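Local coordinates for protein alanine racemase (Acinetobacter baumannii, PDB 4QHR) that belongs to the alanine racemase family, pairing an alpha/beta barrel that carries a pyridoxal-phosphate-modified side chain with a beta-rich C-terminal domain, at residues N16-V20 against P210-G216; I144-K148 against C184-L188; K231-T235 against G324-L328. One frame throughout, in Å; residues are numbered along the deposited sequence.

How the contacts relate
Contacts 1 and 2 lie in the N-terminal alpha/beta barrel, with centres about 30 Å apart. Both segments of contact 2 fall between those of contact 1 in sequence. Contact 1 joins helix 10-23 to the loop after strand 207-208. Contact 2 joins helix 139-149 to the turn between helix 168-184 and strand 188-190. Contact 3 comes later, at the start of strand 234-246 in the beta-rich part. Its centre is about 14 Å from that of contact 1, and they touch: Asn16 OD1 and Tyr215 O accept hydrogen bonds from Lys231 N and Val233 N. Contacts 1 and 3 lie where barrel and C-terminal domain meet. Contact 2 is remote, about 43 Å from contact 3 between centres.

Contact 1. Residues N16-V20 against P210-G216; sequences NLNRV and PGIMLYG
Asn16 opens the contact by pressing its side chain against the carbonyl groups of Met213 and Leu214. Asn16 CB lies 3.4 Å from Met213 O. The amide then donates from Asn16 ND2 to Leu214 O, at 2.9 Å. The bond is nearly straight, with an N-H...O angle of 166°. The acceptor lies in the amide plane of Asn16, but the donor stands well above the carbonyl plane of Leu214 and misses its lone pairs. The other end of the amide, OD1, accepts from the backbone N of Lys231. Both ends are thus engaged, which fixes the flip of the amide.

Leu17 follows, one residue along helix 10-23. Its CG is anti to the backbone N (chi1 179°), and the side chain runs beside that of Leu214, pointing the same way. The two meet through CD1 of Leu17 and CD2 of Leu214, 4.0 Å apart. Strand 28-32 also touches this pair, through Ser31.

Arg19 starts toward the loop, but its guanidinium turns away to the carbonyls of Leu228 and Asp229.

Val20, one turn after Asn16, lies against three side chains with CG2. Val20 CG2 is 3.7 Å from Met213 CE and 3.8 Å from Pro210 CB. Leu214 CD2 is the third partner, 4.0 Å from Val20 CG2. SD and CE of Met213 both lie along Val20 CG2; the bend at chi3 (-70°) lays the methyl on it.

The loop does more than pack. The backbone N atoms of Gly211 and Ile212 hydrogen-bond to phosphate oxygens of the modified residue at position 34. One polar bond at Asn16 and an apolar patch at Leu17 and Val20 therefore join helix 10-23 to the same loop that binds the phosphate. All touching residues are buried, so the bond is probably shielded from water.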
loop_
_atom_site.group_PDB
_atom_site.type_symbol
_atom_site.label_atom_id
_atom_site.label_comp_id
_atom_site.label_asym_id
_atom_site.label_seq_id
_atom_site.Cartn_x
_atom_site.Cartn_y
_atom_site.Cartn_z
ATOM N N ASN A 16 9.051 -13.082 -19.763
ATOM C CA ASN A 16 8.530 -13.997 -18.747
ATOM C C ASN A 16 7.322 -14.725 -19.281
ATOM O O ASN A 16 7.116 -15.888 -18.978
ATOM C CB ASN A 16 8.157 -13.166 -17.524
ATOM C CG ASN A 16 9.346 -12.473 -16.902
ATOM O OD1 ASN A 16 10.498 -12.940 -17.035
ATOM N ND2 ASN A 16 9.089 -11.391 -16.188
ATOM N N LEU A 17 6.508 -14.047 -20.095
ATOM C CA LEU A 17 5.380 -14.735 -20.750
ATOM C C LEU A 17 5.918 -15.850 -21.668
ATOM O O LEU A 17 5.354 -16.964 -21.718
ATOM C CB LEU A 17 4.516 -13.760 -21.527
ATOM C CG LEU A 17 3.318 -14.367 -22.262
ATOM C CD1 LEU A 17 2.431 -15.224 -21.386
ATOM C CD2 LEU A 17 2.502 -13.290 -22.924
ATOM N N ASN A 18 7.030 -15.555 -22.342
ATOM C CA ASN A 18 7.666 -16.512 -23.193
ATOM C C ASN A 18 8.233 -17.664 -22.397
ATOM O O ASN A 18 8.241 -18.795 -22.903
ATOM C CB ASN A 18 8.735 -15.875 -24.094
ATOM C CG ASN A 18 9.240 -16.858 -25.136
ATOM O OD1 ASN A 18 8.480 -17.259 -26.030
ATOM N ND2 ASN A 18 10.455 -17.286 -25.004
ATOM N N ARG A 19 8.697 -17.411 -21.171
ATOM C CA ARG A 19 9.074 -18.479 -20.286
ATOM C C ARG A 19 7.921 -19.439 -19.995
ATOM O O ARG A 19 8.103 -20.674 -19.992
ATOM C CB ARG A 19 9.697 -17.973 -18.988
ATOM C CG ARG A 19 11.026 -17.229 -19.160
ATOM C CD ARG A 19 12.234 -18.165 -19.320
ATOM N NE ARG A 19 12.391 -18.945 -18.090
ATOM C CZ ARG A 19 12.304 -20.268 -17.976
ATOM N NH1 ARG A 19 12.099 -21.074 -19.043
ATOM N NH2 ARG A 19 12.482 -20.828 -16.776
ATOM N N VAL A 20 6.728 -18.901 -19.779
ATOM C CA VAL A 20 5.574 -19.776 -19.597
ATOM C C VAL A 20 5.393 -20.711 -20.775
ATOM O O VAL A 20 5.163 -21.918 -20.592
ATOM C CB VAL A 20 4.237 -18.987 -19.377
ATOM C CG1 VAL A 20 3.105 -19.975 -19.119
ATOM C CG2 VAL A 20 4.403 -18.002 -18.218
ATOM N N PRO A 210 -0.431 -18.573 -15.187
ATOM C CA PRO A 210 0.616 -17.866 -14.522
ATOM C C PRO A 210 0.226 -16.477 -14.011
ATOM O O PRO A 210 -0.376 -15.689 -14.746
ATOM C CB PRO A 210 1.637 -17.639 -15.610
ATOM C CG PRO A 210 0.777 -17.513 -16.853
ATOM C CD PRO A 210 -0.251 -18.575 -16.648
ATOM N N GLY A 211 0.625 -16.180 -12.793
ATOM C CA GLY A 211 0.606 -14.802 -12.286
ATOM C C GLY A 211 1.970 -14.215 -11.951
ATOM O O GLY A 211 2.607 -13.544 -12.788
ATOM N N ILE A 212 2.422 -14.498 -10.728
ATOM C CA ILE A 212 3.629 -13.871 -10.225
ATOM C C ILE A 212 4.825 -13.980 -11.169
ATOM O O ILE A 212 5.621 -13.041 -11.271
ATOM C CB ILE A 212 3.970 -14.356 -8.790
ATOM C CG1 ILE A 212 4.998 -13.425 -8.161
ATOM C CG2 ILE A 212 4.421 -15.826 -8.772
ATOM C CD1 ILE A 212 4.500 -12.012 -7.917
ATOM N N MET A 213 4.992 -15.116 -11.848
ATOM C CA MET A 213 6.172 -15.247 -12.720
ATOM C C MET A 213 6.182 -14.251 -13.897
ATOM O O MET A 213 7.264 -13.851 -14.363
ATOM C CB MET A 213 6.365 -16.682 -13.258
ATOM C CG MET A 213 5.264 -17.173 -14.158
ATOM S SD MET A 213 5.400 -18.927 -14.557
ATOM C CE MET A 213 6.833 -18.988 -15.627
ATOM N N LEU A 214 5.006 -13.828 -14.347
ATOM C CA LEU A 214 4.933 -12.819 -15.419
ATOM C C LEU A 214 5.653 -11.519 -15.066
ATOM O O LEU A 214 6.256 -10.874 -15.950
ATOM C CB LEU A 214 3.484 -12.525 -15.774
ATOM C CG LEU A 214 2.564 -13.634 -16.272
ATOM C CD1 LEU A 214 1.201 -13.066 -16.599
ATOM C CD2 LEU A 214 3.113 -14.279 -17.537
ATOM N N TYR A 215 5.605 -11.195 -13.753
ATOM C CA TYR A 215 6.106 -9.962 -13.174
ATOM C C TYR A 215 7.587 -10.060 -12.744
ATOM O O TYR A 215 8.194 -9.100 -12.299
ATOM C CB TYR A 215 5.162 -9.512 -12.030
ATOM C CG TYR A 215 3.727 -9.423 -12.538
ATOM C CD1 TYR A 215 3.362 -8.465 -13.408
ATOM C CD2 TYR A 215 2.770 -10.382 -12.156
ATOM C CE1 TYR A 215 2.060 -8.403 -13.924
ATOM C CE2 TYR A 215 1.497 -10.363 -12.634
ATOM C CZ TYR A 215 1.141 -9.390 -13.535
ATOM O OH TYR A 215 -0.149 -9.369 -13.988
ATOM N N GLY A 216 8.191 -11.220 -12.981
ATOM C CA GLY A 216 9.578 -11.398 -12.650
ATOM C C GLY A 216 9.822 -11.317 -11.174
ATOM O O GLY A 216 10.774 -10.731 -10.726
#

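Contact 2. Residues I144-K148 against C184-L188; sequences IKTLK and CDPIL
The carbonyls of Cys184 and Pro186 both accept a hydrogen bond from Lys148 NZ. Lys148 NZ stands above the carbonyl plane of Pro186, 46° out of it, and is 3.0 Å from Pro186 O. It lies closer to the plane of the Cys184 carbonyl, tilted 22° from it, with Lys148 NZ 2.8 Å from Cys184 O. Extended beyond CG, the Lys148 chain reaches from helix 139-149 to the two carbonyls.

One turn earlier, Ile144 supplies the apolar half. Ile144 CG2 is 3.9 Å from Cys184 SG and 3.8 Å from Ile187 CD1. The two isoleucine side chains cross at about a right angle. Ile144 also touches Leu156, and Ile187 touches Cys154, both of strand 154-157.

The turn has its own bracing. A cis peptide bond precedes Pro186, and Asp185 OD1 accepts from Ile187 N in an Asx turn, while also forming a salt bridge with Lys181.

Cys184 ends helix 168-184, so the carbonyl end of that helix would probably stabilise the positive charge of Lys148. One lysine thus grips the last carbonyl of helix 168-184 and one of the turn that leads into strand 188-190, beside the apolar contact of Ile144 with Cys184 and Ile187.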
loop_
_atom_site.group_PDB
_atom_site.type_symbol
_atom_site.label_atom_id
_atom_site.label_comp_id
_atom_site.label_asym_id
_atom_site.label_seq_id
_atom_site.Cartn_x
_atom_site.Cartn_y
_atom_site.Cartn_z
ATOM N N ILE A 144 -21.076 -30.499 -13.043
ATOM C CA ILE A 144 -20.507 -30.656 -14.397
ATOM C C ILE A 144 -21.427 -31.462 -15.333
ATOM O O ILE A 144 -21.730 -31.005 -16.441
ATOM C CB ILE A 144 -19.113 -31.230 -14.302
ATOM C CG1 ILE A 144 -18.195 -30.164 -13.671
ATOM C CG2 ILE A 144 -18.580 -31.627 -15.677
ATOM C CD1 ILE A 144 -16.824 -30.656 -13.337
ATOM N N LYS A 145 -21.906 -32.602 -14.862
ATOM C CA LYS A 145 -22.865 -33.391 -15.639
ATOM C C LYS A 145 -24.041 -32.566 -16.070
ATOM O O LYS A 145 -24.408 -32.622 -17.237
ATOM C CB LYS A 145 -23.263 -34.665 -14.908
ATOM C CG LYS A 145 -22.076 -35.610 -14.882
ATOM C CD LYS A 145 -22.383 -37.048 -14.506
ATOM C CE LYS A 145 -21.063 -37.828 -14.542
ATOM N NZ LYS A 145 -21.337 -39.289 -14.516
ATOM N N THR A 146 -24.600 -31.759 -15.168
ATOM C CA THR A 146 -25.736 -30.947 -15.503
ATOM C C THR A 146 -25.419 -29.850 -16.516
ATOM O O THR A 146 -26.183 -29.613 -17.459
ATOM C CB THR A 146 -26.358 -30.368 -14.217
ATOM O OG1 THR A 146 -26.696 -31.443 -13.351
ATOM C CG2 THR A 146 -27.619 -29.628 -14.513
ATOM N N LEU A 147 -24.281 -29.193 -16.341
ATOM C CA LEU A 147 -23.903 -28.139 -17.268
ATOM C C LEU A 147 -23.691 -28.698 -18.660
ATOM O O LEU A 147 -24.142 -28.098 -19.675
ATOM C CB LEU A 147 -22.614 -27.440 -16.789
ATOM C CG LEU A 147 -22.813 -26.594 -15.540
ATOM C CD1 LEU A 147 -21.470 -26.202 -14.924
ATOM C CD2 LEU A 147 -23.629 -25.372 -15.866
ATOM N N LYS A 148 -22.975 -29.810 -18.741
ATOM C CA LYS A 148 -22.796 -30.475 -20.053
ATOM C C LYS A 148 -24.134 -30.795 -20.728
ATOM O O LYS A 148 -24.335 -30.505 -21.911
ATOM C CB LYS A 148 -22.017 -31.777 -19.906
ATOM C CG LYS A 148 -20.552 -31.609 -19.660
ATOM C CD LYS A 148 -19.931 -32.992 -19.735
ATOM C CE LYS A 148 -18.425 -32.968 -19.670
ATOM N NZ LYS A 148 -17.885 -34.311 -19.977
ATOM N N CYS A 184 -15.060 -36.976 -15.216
ATOM C CA CYS A 184 -15.814 -36.045 -16.049
ATOM C C CYS A 184 -15.267 -35.931 -17.459
ATOM O O CYS A 184 -15.817 -35.194 -18.268
ATOM C CB CYS A 184 -15.852 -34.648 -15.386
ATOM S SG CYS A 184 -16.854 -34.617 -13.858
ATOM N N ASP A 185 -14.209 -36.651 -17.782
ATOM C CA ASP A 185 -13.690 -36.590 -19.144
ATOM C C ASP A 185 -14.780 -37.116 -20.095
ATOM O O ASP A 185 -15.571 -37.987 -19.687
ATOM C CB ASP A 185 -12.417 -37.404 -19.295
ATOM C CG ASP A 185 -11.158 -36.554 -19.370
ATOM O OD1 ASP A 185 -11.181 -35.451 -19.946
ATOM O OD2 ASP A 185 -10.104 -37.061 -18.917
ATOM N N PRO A 186 -14.848 -36.619 -21.329
ATOM C CA PRO A 186 -13.923 -35.624 -21.863
ATOM C C PRO A 186 -14.204 -34.202 -21.334
ATOM O O PRO A 186 -15.349 -33.726 -21.437
ATOM C CB PRO A 186 -14.184 -35.699 -23.375
ATOM C CG PRO A 186 -15.642 -36.111 -23.498
ATOM C CD PRO A 186 -15.888 -37.013 -22.307
ATOM N N ILE A 187 -13.172 -33.528 -20.816
ATOM C CA ILE A 187 -13.324 -32.165 -20.310
ATOM C C ILE A 187 -11.994 -31.409 -20.362
ATOM O O ILE A 187 -10.927 -31.994 -20.180
ATOM C CB ILE A 187 -13.969 -32.174 -18.898
ATOM C CG1 ILE A 187 -14.456 -30.783 -18.449
ATOM C CG2 ILE A 187 -13.074 -32.803 -17.814
ATOM C CD1 ILE A 187 -15.111 -30.801 -17.081
ATOM N N LEU A 188 -12.080 -30.102 -20.615
ATOM C CA LEU A 188 -10.933 -29.266 -20.506
ATOM C C LEU A 188 -10.576 -29.124 -19.034
ATOM O O LEU A 188 -11.441 -29.256 -18.136
ATOM C CB LEU A 188 -11.224 -27.879 -21.099
ATOM C CG LEU A 188 -11.589 -27.876 -22.570
ATOM C CD1 LEU A 188 -12.304 -26.570 -22.926
ATOM C CD2 LEU A 188 -10.408 -28.161 -23.471
#

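Contact 3. Residues K231-T235 against G324-L328; sequences KPVMT and GNHRL
Pro232 rests its ring against the side chain of Asn325. Pro232 CD is 3.5 Å from Asn325 ND2, with CG close behind, and the two side chains cross obliquely. The Asn325 side chain sets this up. Its CG is anti to the carbonyl carbon (chi1 -72°), which carries the amide back toward the 231-235 segment, although the side chain sets out to the side of that segment.

No direct hydrogen bond joins the segments. Three waters make the polar links. Water 1 accepts from Asn325 ND2 at 2.7 Å and donates to Pro232 O. Water 2 sits between Pro232 O and Asn325 OD1. Water 3 is 2.8 Å from Thr235 OG1 and accepts from Asn325 N at 2.9 Å. It also donates to OD1 of the same asparagine.

Thr235 holds OG1 beside its backbone N (chi1 -52°), which turns the hydroxyl to water 3. Thr235 CG2 lies 4.1 Å from Gly324 CA. The backbones come very near here, and Gly324 has no side chain to keep them apart. Gly324 CA also makes a C-H...O contact with Met234 O, at 3.4 Å. The Met234 side chain starts away from the other segment and packs on Val6, Trp323 and Leu347.

Leu328 sends CD2 back to Pro232 CG, 4.1 Å away, from the N-cap position of helix 329-335. Between Gly324 and Leu328 the loop turns back, closed by the bond from Gly324 N to Arg327 O.

Strand 234-246 pairs antiparallel with 319-321. Just beyond that pair, the start of the first strand and the loop before helix 329-335 meet through water and ring contacts, not through sheet bonds, in the beta-rich C-terminal domain of the alanine racemase fold.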
loop_
_atom_site.group_PDB
_atom_site.type_symbol
_atom_site.label_atom_id
_atom_site.label_comp_id
_atom_site.label_asym_id
_atom_site.label_seq_id
_atom_site.Cartn_x
_atom_site.Cartn_y
_atom_site.Cartn_z
ATOM N N LYS A 231 12.795 -12.241 -15.543
ATOM C CA LYS A 231 13.280 -10.868 -15.512
ATOM C C LYS A 231 12.381 -9.942 -14.677
ATOM O O LYS A 231 11.212 -9.751 -15.025
ATOM C CB LYS A 231 13.348 -10.347 -16.938
ATOM C CG LYS A 231 14.533 -10.960 -17.652
ATOM C CD LYS A 231 14.648 -10.486 -19.057
ATOM C CE LYS A 231 15.836 -11.243 -19.655
ATOM N NZ LYS A 231 15.932 -10.677 -21.007
ATOM N N PRO A 232 12.928 -9.355 -13.588
ATOM C CA PRO A 232 12.100 -8.402 -12.810
ATOM C C PRO A 232 11.487 -7.348 -13.719
ATOM O O PRO A 232 12.189 -6.737 -14.553
ATOM C CB PRO A 232 13.105 -7.789 -11.828
ATOM C CG PRO A 232 14.129 -8.853 -11.634
ATOM C CD PRO A 232 14.226 -9.601 -12.943
ATOM N N VAL A 233 10.200 -7.100 -13.552
ATOM C CA VAL A 233 9.513 -6.140 -14.392
ATOM C C VAL A 233 9.525 -4.734 -13.743
ATOM O O VAL A 233 9.746 -3.701 -14.424
ATOM C CB VAL A 233 8.092 -6.633 -14.650
ATOM C CG1 VAL A 233 7.227 -5.553 -15.325
ATOM C CG2 VAL A 233 8.095 -7.903 -15.467
ATOM N N MET A 234 9.259 -4.671 -12.445
ATOM C CA MET A 234 9.174 -3.413 -11.740
ATOM C C MET A 234 10.509 -3.007 -11.107
ATOM O O MET A 234 11.105 -3.799 -10.364
ATOM C CB MET A 234 8.132 -3.487 -10.598
ATOM C CG MET A 234 7.919 -2.175 -9.890
ATOM S SD MET A 234 6.824 -2.110 -8.457
ATOM C CE MET A 234 5.283 -2.759 -9.127
ATOM N N THR A 235 10.907 -1.763 -11.368
ATOM C CA THR A 235 11.916 -1.082 -10.548
ATOM C C THR A 235 11.277 0.070 -9.776
ATOM O O THR A 235 10.586 0.954 -10.368
ATOM C CB THR A 235 13.071 -0.590 -11.411
ATOM O OG1 THR A 235 13.532 -1.694 -12.185
ATOM C CG2 THR A 235 14.227 -0.134 -10.513
ATOM N N GLY A 324 14.132 -3.898 -7.668
ATOM C CA GLY A 324 14.221 -3.959 -9.124
ATOM C C GLY A 324 15.223 -5.043 -9.534
ATOM O O GLY A 324 15.188 -6.142 -9.028
ATOM N N ASN A 325 16.116 -4.745 -10.464
ATOM C CA ASN A 325 17.082 -5.779 -10.886
ATOM C C ASN A 325 18.283 -5.981 -9.933
ATOM O O ASN A 325 18.973 -7.020 -10.016
ATOM C CB ASN A 325 17.626 -5.453 -12.251
ATOM C CG ASN A 325 16.625 -5.661 -13.341
ATOM O OD1 ASN A 325 16.083 -4.688 -13.920
ATOM N ND2 ASN A 325 16.360 -6.898 -13.635
ATOM N N HIS A 326 18.553 -5.005 -9.063
ATOM C CA HIS A 326 19.731 -5.055 -8.183
ATOM C C HIS A 326 19.370 -5.380 -6.771
ATOM O O HIS A 326 20.099 -6.150 -6.151
ATOM C CB HIS A 326 20.499 -3.743 -8.272
ATOM C CG HIS A 326 20.719 -3.332 -9.686
ATOM N ND1 HIS A 326 19.922 -2.409 -10.304
ATOM C CD2 HIS A 326 21.551 -3.813 -10.636
ATOM C CE1 HIS A 326 20.312 -2.263 -11.565
ATOM N NE2 HIS A 326 21.288 -3.126 -11.797
ATOM N N ARG A 327 18.295 -4.821 -6.233
ATOM C CA ARG A 327 17.737 -5.317 -4.956
ATOM C C ARG A 327 16.419 -6.023 -5.282
ATOM O O ARG A 327 15.446 -5.394 -5.728
ATOM C CB ARG A 327 17.499 -4.166 -4.003
ATOM C CG ARG A 327 16.948 -4.489 -2.620
ATOM C CD ARG A 327 17.830 -5.460 -1.849
ATOM N NE ARG A 327 17.258 -5.737 -0.522
ATOM C CZ ARG A 327 17.632 -6.720 0.274
ATOM N NH1 ARG A 327 18.612 -7.551 -0.105
ATOM N NH2 ARG A 327 17.000 -6.893 1.439
ATOM N N LEU A 328 16.379 -7.331 -5.083
ATOM C CA LEU A 328 15.241 -8.137 -5.560
ATOM C C LEU A 328 14.055 -7.964 -4.633
ATOM O O LEU A 328 14.204 -8.062 -3.407
ATOM C CB LEU A 328 15.602 -9.606 -5.725
ATOM C CG LEU A 328 16.722 -9.868 -6.728
ATOM C CD1 LEU A 328 17.195 -11.288 -6.554
ATOM C CD2 LEU A 328 16.247 -9.620 -8.162
HETATM O O HOH W 1 14.835 -7.229 -15.819
HETATM O O HOH W 2 13.517 -4.473 -15.091
HETATM O O HOH W 3 16.247 -2.250 -11.930
#